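Local coordinates for protein papain-like protease (Human betacoronavirus 2c EMC/2012, PDB 4PT5) that acts as a cysteine protease of the coronavirus papain-like family, probably cutting the viral polyprotein and, as in related enzymes, removing ubiquitin from host proteins, at residues 208-213 and 243-248. Numbering follows the deposited sequence.
Sequences ACCYVG and TPWLLL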
loop_
_atom_site.group_PDB
_atom_site.type_symbol
_atom_site.label_atom_id
_atom_site.label_comp_id
_atom_site.label_asym_id
_atom_site.label_seq_id
_atom_site.Cartn_x
_atom_site.Cartn_y
_atom_site.Cartn_z
ATOM N N ALA A 208 7.553 -16.405 -12.682
ATOM C CA ALA A 208 7.586 -17.851 -12.887
ATOM C C ALA A 208 7.697 -18.624 -11.571
ATOM O O ALA A 208 7.280 -19.783 -11.485
ATOM C CB ALA A 208 8.734 -18.220 -13.817
ATOM N N CYS A 209 8.254 -17.975 -10.552
ATOM C CA CYS A 209 8.559 -18.632 -9.282
ATOM C C CYS A 209 7.440 -18.499 -8.250
ATOM O O CYS A 209 7.482 -19.143 -7.200
ATOM C CB CYS A 209 9.872 -18.094 -8.713
ATOM S SG CYS A 209 11.247 -18.142 -9.883
ATOM N N CYS A 210 6.449 -17.664 -8.557
ATOM C CA CYS A 210 5.304 -17.455 -7.675
ATOM C C CYS A 210 3.994 -17.790 -8.374
ATOM O O CYS A 210 3.834 -17.529 -9.572
ATOM C CB CYS A 210 5.266 -16.013 -7.166
ATOM S SG CYS A 210 6.710 -15.516 -6.200
ATOM N N TYR A 211 3.064 -18.373 -7.618
ATOM C CA TYR A 211 1.720 -18.665 -8.113
ATOM C C TYR A 211 0.702 -18.658 -6.979
ATOM O O TYR A 211 0.936 -19.230 -5.912
ATOM C CB TYR A 211 1.676 -20.009 -8.847
ATOM C CG TYR A 211 0.387 -20.248 -9.611
ATOM C CD1 TYR A 211 -0.737 -20.781 -8.978
ATOM C CD2 TYR A 211 0.294 -19.942 -10.971
ATOM C CE1 TYR A 211 -1.916 -20.995 -9.673
ATOM C CE2 TYR A 211 -0.882 -20.156 -11.674
ATOM C CZ TYR A 211 -1.983 -20.684 -11.022
ATOM O OH TYR A 211 -3.154 -20.899 -11.714
ATOM N N VAL A 212 -0.431 -18.011 -7.229
ATOM C CA VAL A 212 -1.529 -17.958 -6.271
ATOM C C VAL A 212 -2.752 -18.662 -6.859
ATOM O O VAL A 212 -3.184 -18.350 -7.971
ATOM C CB VAL A 212 -1.870 -16.503 -5.886
ATOM C CG1 VAL A 212 -2.898 -16.467 -4.765
ATOM C CG2 VAL A 212 -0.611 -15.762 -5.464
ATOM N N GLY A 213 -3.293 -19.617 -6.106
ATOM C CA GLY A 213 -4.445 -20.397 -6.546
ATOM C C GLY A 213 -4.374 -21.840 -6.087
ATOM O O GLY A 213 -5.328 -22.365 -5.510
ATOM N N THR A 243 12.593 -23.220 -12.734
ATOM C CA THR A 243 12.777 -22.202 -11.688
ATOM C C THR A 243 13.926 -22.569 -10.735
ATOM O O THR A 243 14.352 -23.724 -10.705
ATOM C CB THR A 243 11.488 -21.997 -10.851
ATOM O OG1 THR A 243 11.145 -23.212 -10.172
ATOM C CG2 THR A 243 10.319 -21.549 -11.720
ATOM N N PRO A 244 14.450 -21.582 -9.976
ATOM C CA PRO A 244 15.369 -21.899 -8.876
ATOM C C PRO A 244 14.632 -22.371 -7.618
ATOM O O PRO A 244 15.214 -23.069 -6.784
ATOM C CB PRO A 244 16.072 -20.564 -8.611
ATOM C CG PRO A 244 15.105 -19.529 -9.068
ATOM C CD PRO A 244 14.401 -20.132 -10.249
ATOM N N TRP A 245 13.365 -21.980 -7.499
ATOM C CA TRP A 245 12.479 -22.372 -6.398
ATOM C C TRP A 245 11.067 -22.025 -6.770
ATOM O O TRP A 245 10.842 -21.268 -7.718
ATOM C CB TRP A 245 12.873 -21.676 -5.095
ATOM C CG TRP A 245 13.116 -20.192 -5.242
ATOM C CD1 TRP A 245 14.336 -19.546 -5.420
ATOM C CD2 TRP A 245 12.113 -19.114 -5.235
ATOM N NE1 TRP A 245 14.165 -18.188 -5.515
ATOM C CE2 TRP A 245 12.858 -17.861 -5.413
ATOM C CE3 TRP A 245 10.728 -19.062 -5.099
ATOM C CZ2 TRP A 245 12.222 -16.629 -5.453
ATOM C CZ3 TRP A 245 10.100 -17.812 -5.140
ATOM C CH2 TRP A 245 10.830 -16.627 -5.314
ATOM N N LEU A 246 10.097 -22.562 -6.033
ATOM C CA LEU A 246 8.691 -22.293 -6.322
ATOM C C LEU A 246 7.877 -21.986 -5.072
ATOM O O LEU A 246 7.757 -22.820 -4.175
ATOM C CB LEU A 246 8.062 -23.466 -7.086
ATOM C CG LEU A 246 6.558 -23.426 -7.393
ATOM C CD1 LEU A 246 6.212 -22.361 -8.429
ATOM C CD2 LEU A 246 6.080 -24.795 -7.853
ATOM N N LEU A 247 7.311 -20.783 -5.035
ATOM C CA LEU A 247 6.410 -20.383 -3.964
ATOM C C LEU A 247 4.967 -20.450 -4.451
ATOM O O LEU A 247 4.619 -19.837 -5.465
ATOM C CB LEU A 247 6.750 -18.971 -3.469
ATOM C CG LEU A 247 5.991 -18.409 -2.261
ATOM C CD1 LEU A 247 6.380 -19.115 -0.970
ATOM C CD2 LEU A 247 6.228 -16.911 -2.144
ATOM N N LEU A 248 4.143 -21.211 -3.731
ATOM C CA LEU A 248 2.715 -21.316 -4.021
ATOM C C LEU A 248 1.903 -20.764 -2.855
ATOM O O LEU A 248 2.236 -20.999 -1.694
ATOM C CB LEU A 248 2.311 -22.769 -4.293
ATOM C CG LEU A 248 2.966 -23.573 -5.423
ATOM C CD1 LEU A 248 2.404 -24.986 -5.434
ATOM C CD2 LEU A 248 2.773 -22.927 -6.787
#
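Parallel pairing of the short strand 210-212 with strand 245-250 sets Cys210 beside Leu247 and Tyr211 beside Leu248, at an edge of the mixed sheet that probably corresponds to the palm of coronavirus papain-like proteases. Leu247 uses both its backbone N and O here: N donates to Cys209 O (2.7 Å, nearly straight at 166°), and Leu247 O accepts from Tyr211 N at 3.0 Å, along a more bent path. Backbone bonds from Tyr211 and Gly213 to Ser249 continue the pairing. Just ahead of it, Cys209 lies over the Trp245 indole. Cys209 CB makes a CH-pi contact 3.8 Å from the centroid of the six-membered ring of Trp245; with SG anti to the carbonyl carbon (chi1 -52°), the sulfur is carried farther above the ring, and Cys209 SG reaches Pro244 CD at 3.7 Å. Cys210 SG instead meets the indole at its edge, 4.2 Å from Trp245 CZ3, so consecutive cysteines border one ring differently. Thr243 CG2 rests against Ala208 O at 3.5 Å. Leu248 CD2 packs on Tyr211 CB at 3.7 Å, whereas CG, anti to the backbone N (chi1 -169°), carries the phenol beyond Leu248, and Tyr211 OH hydrogen-bonds to Asn61 of the second subunit. The indole is also tethered at NE1 by Lys126 O, and Thr243 OG1 accepts from Gln317 N besides giving a weak bond to Trp245 O. Helix 168-176 packs on Cys210 and Leu247, helix 217-220 on Tyr211, Leu246 and Leu248, and strand 304-315 pairs antiparallel with strand 245-250, which thus runs between it and strand 210-212.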